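Local coordinates for protein tRNA (cytosine(38)-C(5))-methyltransferase (Schizosaccharomyces pombe, PDB 6FDF) that methylates carbon 5 of cytosine 38 in the anticodon loop of tRNA(Asp), using S-adenosyl-L-methionine as the methyl donor, at residues D35-N47 / K56-A68. Residues are numbered along the deposited sequence; the frame is centred on the assembly and turned at random.
Sequences DIVCAIDINPQAN and KLAKHMDISTLTA. With SAH (S-adenosyl-L-homocysteine), chain E.
Ala39 and Ile40 pair in parallel with Ala58 and Lys59, closing a beta-alpha-beta unit of the Rossmann-like methyltransferase fold. Strand 58-60 is the outermost strand at this side of the sheet. Ala39 N donates to Leu57 O (3.0 Å), and Lys59 N returns a bond to Ala39 O (2.7 Å). Asp41 N reaches Lys59 O at a longer 3.3 Å.

Apolar contacts gather round Ile40. With chi1 at -61°, its CG1 stands beside the backbone N and CG2 anti to it, and the two branches reach different partners. CG2 lies 3.7 Å from Ile63 CG1. CD1 meets Leu66 CD1 tip to tip and also touches Met61 CE. Phe74 of helix 68-74 packs on Ile40 and Leu66.

Both segments hold S-adenosyl-L-homocysteine. Asp41 grips the ribose with both oxygens: OD1 takes O2' and OD2 takes O3' (each 2.6 Å). OD1 also accepts from Asn43 N through its anti lone pair, an Asx turn. Without the carboxylate, as with an alanine at this position, both ribose hydroxyls would probably lose their acceptor and the turn would be less firmly set. Asp62 OD1 accepts from adenine N6, while Ile63 N donates to adenine N1 at 2.9 Å, almost perfectly straight at 179°.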
loop_
_atom_site.group_PDB
_atom_site.type_symbol
_atom_site.label_atom_id
_atom_site.label_comp_id
_atom_site.label_asym_id
_atom_site.label_seq_id
_atom_site.Cartn_x
_atom_site.Cartn_y
_atom_site.Cartn_z
ATOM N N ASP A 35 7.322 6.266 -17.870
ATOM C CA ASP A 35 7.776 4.980 -18.375
ATOM C C ASP A 35 8.424 4.248 -17.207
ATOM O O ASP A 35 9.525 4.608 -16.782
ATOM C CB ASP A 35 8.751 5.158 -19.535
ATOM C CG ASP A 35 8.186 6.029 -20.645
ATOM O OD1 ASP A 35 6.949 6.031 -20.835
ATOM O OD2 ASP A 35 8.978 6.714 -21.326
ATOM N N ILE A 36 7.728 3.246 -16.667
ATOM C CA ILE A 36 8.333 2.373 -15.667
ATOM C C ILE A 36 9.431 1.588 -16.368
ATOM O O ILE A 36 9.155 0.652 -17.129
ATOM C CB ILE A 36 7.309 1.427 -15.010
ATOM C CG1 ILE A 36 6.167 2.212 -14.363
ATOM C CG2 ILE A 36 7.988 0.542 -13.967
ATOM C CD1 ILE A 36 6.619 3.186 -13.344
ATOM N N VAL A 37 10.680 1.994 -16.148
ATOM C CA VAL A 37 11.803 1.315 -16.784
ATOM C C VAL A 37 11.927 -0.107 -16.255
ATOM O O VAL A 37 12.193 -1.053 -17.013
ATOM C CB VAL A 37 13.091 2.127 -16.563
ATOM C CG1 VAL A 37 14.310 1.344 -17.023
ATOM C CG2 VAL A 37 12.999 3.460 -17.284
ATOM N N CYS A 38 11.734 -0.280 -14.952
ATOM C CA CYS A 38 11.830 -1.586 -14.324
ATOM C C CYS A 38 11.015 -1.551 -13.044
ATOM O O CYS A 38 10.971 -0.528 -12.356
ATOM C CB CYS A 38 13.282 -1.969 -14.008
ATOM S SG CYS A 38 13.522 -3.730 -13.613
ATOM N N ALA A 39 10.375 -2.672 -12.742
ATOM C CA ALA A 39 9.724 -2.908 -11.461
ATOM C C ALA A 39 10.428 -4.097 -10.829
ATOM O O ALA A 39 10.613 -5.122 -11.487
ATOM C CB ALA A 39 8.231 -3.178 -11.645
ATOM N N ILE A 40 10.869 -3.953 -9.584
ATOM C CA ILE A 40 11.700 -4.976 -8.953
ATOM C C ILE A 40 10.981 -5.533 -7.737
ATOM O O ILE A 40 10.603 -4.780 -6.830
ATOM C CB ILE A 40 13.076 -4.421 -8.558
ATOM C CG1 ILE A 40 13.814 -3.923 -9.803
ATOM C CG2 ILE A 40 13.891 -5.498 -7.867
ATOM C CD1 ILE A 40 15.224 -3.457 -9.528
ATOM N N ASP A 41 10.812 -6.854 -7.710
ATOM C CA ASP A 41 10.247 -7.537 -6.556
ATOM C C ASP A 41 10.785 -8.958 -6.545
ATOM O O ASP A 41 10.991 -9.570 -7.597
ATOM C CB ASP A 41 8.710 -7.524 -6.585
ATOM C CG ASP A 41 8.092 -7.754 -5.212
ATOM O OD1 ASP A 41 8.309 -8.840 -4.632
ATOM O OD2 ASP A 41 7.393 -6.841 -4.714
ATOM N N ILE A 42 11.000 -9.482 -5.338
ATOM C CA ILE A 42 11.525 -10.834 -5.173
ATOM C C ILE A 42 10.425 -11.887 -5.205
ATOM O O ILE A 42 10.724 -13.081 -5.358
ATOM C CB ILE A 42 12.331 -10.895 -3.859
ATOM C CG1 ILE A 42 13.281 -12.090 -3.845
ATOM C CG2 ILE A 42 11.390 -10.914 -2.651
ATOM C CD1 ILE A 42 14.163 -12.135 -2.618
ATOM N N ASN A 43 9.162 -11.479 -5.092
ATOM C CA ASN A 43 8.040 -12.404 -5.001
ATOM C C ASN A 43 7.547 -12.709 -6.410
ATOM O O ASN A 43 6.953 -11.829 -7.051
ATOM C CB ASN A 43 6.925 -11.789 -4.154
ATOM C CG ASN A 43 5.725 -12.719 -3.961
ATOM O OD1 ASN A 43 5.421 -13.561 -4.799
ATOM N ND2 ASN A 43 5.038 -12.553 -2.842
ATOM N N PRO A 44 7.765 -13.917 -6.939
ATOM C CA PRO A 44 7.296 -14.201 -8.308
ATOM C C PRO A 44 5.782 -14.148 -8.466
ATOM O O PRO A 44 5.302 -13.886 -9.576
ATOM C CB PRO A 44 7.846 -15.608 -8.584
ATOM C CG PRO A 44 8.063 -16.207 -7.236
ATOM C CD PRO A 44 8.429 -15.075 -6.319
ATOM N N GLN A 45 5.009 -14.378 -7.402
ATOM C CA GLN A 45 3.560 -14.238 -7.523
ATOM C C GLN A 45 3.169 -12.783 -7.758
ATOM O O GLN A 45 2.281 -12.496 -8.568
ATOM C CB GLN A 45 2.862 -14.803 -6.287
ATOM C CG GLN A 45 3.020 -16.310 -6.143
ATOM C CD GLN A 45 2.172 -16.888 -5.030
ATOM O OE1 GLN A 45 1.107 -17.456 -5.279
ATOM N NE2 GLN A 45 2.634 -16.741 -3.793
ATOM N N ALA A 46 3.817 -11.853 -7.050
ATOM C CA ALA A 46 3.577 -10.433 -7.297
ATOM C C ALA A 46 3.950 -10.070 -8.727
ATOM O O ALA A 46 3.209 -9.360 -9.420
ATOM C CB ALA A 46 4.373 -9.583 -6.308
ATOM N N ASN A 47 5.116 -10.540 -9.177
ATOM C CA ASN A 47 5.589 -10.218 -10.520
ATOM C C ASN A 47 4.648 -10.762 -11.585
ATOM O O ASN A 47 4.454 -10.136 -12.635
ATOM C CB ASN A 47 6.993 -10.784 -10.726
ATOM C CG ASN A 47 8.032 -10.068 -9.903
ATOM O OD1 ASN A 47 7.793 -8.972 -9.410
ATOM N ND2 ASN A 47 9.200 -10.679 -9.762
ATOM N N LYS A 56 5.223 -6.574 -19.354
ATOM C CA LYS A 56 6.376 -7.306 -18.825
ATOM C C LYS A 56 7.456 -6.308 -18.420
ATOM O O LYS A 56 8.412 -6.034 -19.151
ATOM C CB LYS A 56 6.885 -8.316 -19.845
ATOM C CG LYS A 56 5.809 -9.279 -20.303
ATOM C CD LYS A 56 6.348 -10.300 -21.282
ATOM C CE LYS A 56 5.265 -11.283 -21.688
ATOM N NZ LYS A 56 5.792 -12.320 -22.621
ATOM N N LEU A 57 7.284 -5.755 -17.220
ATOM C CA LEU A 57 8.217 -4.803 -16.637
ATOM C C LEU A 57 8.831 -5.264 -15.323
ATOM O O LEU A 57 9.861 -4.709 -14.918
ATOM C CB LEU A 57 7.527 -3.450 -16.402
ATOM C CG LEU A 57 6.910 -2.794 -17.640
ATOM C CD1 LEU A 57 6.080 -1.577 -17.225
ATOM C CD2 LEU A 57 8.000 -2.406 -18.629
ATOM N N ALA A 58 8.239 -6.251 -14.651
ATOM C CA ALA A 58 8.678 -6.660 -13.321
ATOM C C ALA A 58 9.759 -7.723 -13.448
ATOM O O ALA A 58 9.598 -8.693 -14.198
ATOM C CB ALA A 58 7.505 -7.190 -12.498
ATOM N N LYS A 59 10.854 -7.537 -12.715
ATOM C CA LYS A 59 11.970 -8.471 -12.715
ATOM C C LYS A 59 12.251 -9.002 -11.317
ATOM O O LYS A 59 12.146 -8.272 -10.324
ATOM C CB LYS A 59 13.239 -7.792 -13.252
ATOM C CG LYS A 59 13.329 -7.714 -14.766
ATOM C CD LYS A 59 13.843 -9.018 -15.363
ATOM C CE LYS A 59 13.378 -9.195 -16.800
ATOM N NZ LYS A 59 12.700 -10.504 -17.002
ATOM N N HIS A 60 12.583 -10.289 -11.254
ATOM C CA HIS A 60 12.925 -10.956 -10.004
ATOM C C HIS A 60 14.355 -10.587 -9.630
ATOM O O HIS A 60 15.306 -11.005 -10.299
ATOM C CB HIS A 60 12.773 -12.468 -10.144
ATOM C CG HIS A 60 12.976 -13.211 -8.862
ATOM N ND1 HIS A 60 14.227 -13.462 -8.339
ATOM C CD2 HIS A 60 12.089 -13.744 -7.989
ATOM C CE1 HIS A 60 14.102 -14.128 -7.205
ATOM N NE2 HIS A 60 12.815 -14.311 -6.969
ATOM N N MET A 61 14.518 -9.828 -8.551
ATOM C CA MET A 61 15.849 -9.418 -8.133
ATOM C C MET A 61 15.812 -9.018 -6.665
ATOM O O MET A 61 14.861 -8.376 -6.218
ATOM C CB MET A 61 16.354 -8.264 -9.003
ATOM C CG MET A 61 17.617 -7.596 -8.518
ATOM S SD MET A 61 18.406 -6.634 -9.822
ATOM C CE MET A 61 17.087 -6.494 -11.032
ATOM N N ASP A 62 16.850 -9.414 -5.928
ATOM C CA ASP A 62 17.010 -9.033 -4.528
ATOM C C ASP A 62 17.566 -7.614 -4.484
ATOM O O ASP A 62 18.709 -7.376 -4.888
ATOM C CB ASP A 62 17.934 -10.024 -3.823
ATOM C CG ASP A 62 18.173 -9.684 -2.359
ATOM O OD1 ASP A 62 17.600 -8.698 -1.844
ATOM O OD2 ASP A 62 18.956 -10.416 -1.718
ATOM N N ILE A 63 16.765 -6.671 -3.979
ATOM C CA ILE A 63 17.168 -5.268 -3.951
ATOM C C ILE A 63 18.440 -5.057 -3.140
ATOM O O ILE A 63 19.184 -4.102 -3.388
ATOM C CB ILE A 63 15.974 -4.432 -3.439
ATOM C CG1 ILE A 63 14.929 -4.328 -4.552
ATOM C CG2 ILE A 63 16.397 -3.039 -2.955
ATOM C CD1 ILE A 63 13.582 -3.804 -4.115
ATOM N N SER A 64 18.745 -5.961 -2.211
ATOM C CA SER A 64 19.986 -5.840 -1.459
ATOM C C SER A 64 21.226 -6.109 -2.303
ATOM O O SER A 64 22.336 -5.804 -1.851
ATOM C CB SER A 64 19.975 -6.800 -0.276
ATOM O OG SER A 64 20.215 -8.123 -0.727
ATOM N N THR A 65 21.076 -6.651 -3.514
ATOM C CA THR A 65 22.209 -6.909 -4.391
ATOM C C THR A 65 22.378 -5.852 -5.470
ATOM O O THR A 65 23.328 -5.940 -6.255
ATOM C CB THR A 65 22.087 -8.293 -5.051
ATOM O OG1 THR A 65 21.047 -8.272 -6.040
ATOM C CG2 THR A 65 21.783 -9.360 -4.013
ATOM N N LEU A 66 21.490 -4.858 -5.526
ATOM C CA LEU A 66 21.622 -3.806 -6.521
ATOM C C LEU A 66 22.895 -3.004 -6.282
ATOM O O LEU A 66 23.258 -2.702 -5.144
ATOM C CB LEU A 66 20.401 -2.882 -6.469
ATOM C CG LEU A 66 19.121 -3.401 -7.120
ATOM C CD1 LEU A 66 17.940 -2.502 -6.743
ATOM C CD2 LEU A 66 19.291 -3.463 -8.627
ATOM N N THR A 67 23.572 -2.658 -7.370
ATOM C CA THR A 67 24.786 -1.856 -7.340
ATOM C C THR A 67 24.543 -0.508 -7.997
ATOM O O THR A 67 23.522 -0.276 -8.649
ATOM C CB THR A 67 25.921 -2.562 -8.078
ATOM O OG1 THR A 67 25.573 -2.644 -9.466
ATOM C CG2 THR A 67 26.139 -3.959 -7.516
ATOM N N ALA A 68 25.525 0.383 -7.849
ATOM C CA ALA A 68 25.413 1.692 -8.480
ATOM C C ALA A 68 25.357 1.564 -9.995
ATOM O O ALA A 68 24.650 2.330 -10.659
ATOM C CB ALA A 68 26.579 2.585 -8.060
HETATM N N SAH E . 4.129 -1.469 -2.882
HETATM C CA SAH E . 3.761 -2.733 -3.482
HETATM C CB SAH E . 3.971 -3.901 -2.516
HETATM C CG SAH E . 5.057 -3.592 -1.488
HETATM S SD SAH E . 5.087 -4.754 -0.156
HETATM C C SAH E . 2.343 -2.679 -3.956
HETATM O O SAH E . 1.728 -1.595 -3.857
HETATM O OXT SAH E . 1.852 -3.722 -4.439
HETATM C "C5'" SAH E . 6.830 -4.983 -0.158
HETATM C "C4'" SAH E . 7.231 -5.793 -1.391
HETATM O "O4'" SAH E . 8.645 -5.803 -1.447
HETATM C "C3'" SAH E . 6.750 -7.244 -1.352
HETATM O "O3'" SAH E . 6.078 -7.566 -2.569
HETATM C "C2'" SAH E . 8.039 -8.068 -1.281
HETATM O "O2'" SAH E . 7.972 -9.243 -2.098
HETATM C "C1'" SAH E . 9.083 -7.097 -1.819
HETATM N N9 SAH E . 10.429 -7.258 -1.230
HETATM C C8 SAH E . 10.747 -7.390 0.074
HETATM N N7 SAH E . 12.087 -7.511 0.229
HETATM C C5 SAH E . 12.657 -7.457 -0.991
HETATM C C6 SAH E . 14.027 -7.521 -1.538
HETATM N N6 SAH E . 15.093 -7.673 -0.720
HETATM N N1 SAH E . 14.164 -7.423 -2.881
HETATM C C2 SAH E . 13.110 -7.270 -3.703
HETATM N N3 SAH E . 11.836 -7.204 -3.273
HETATM C C4 SAH E . 11.554 -7.298 -1.948
#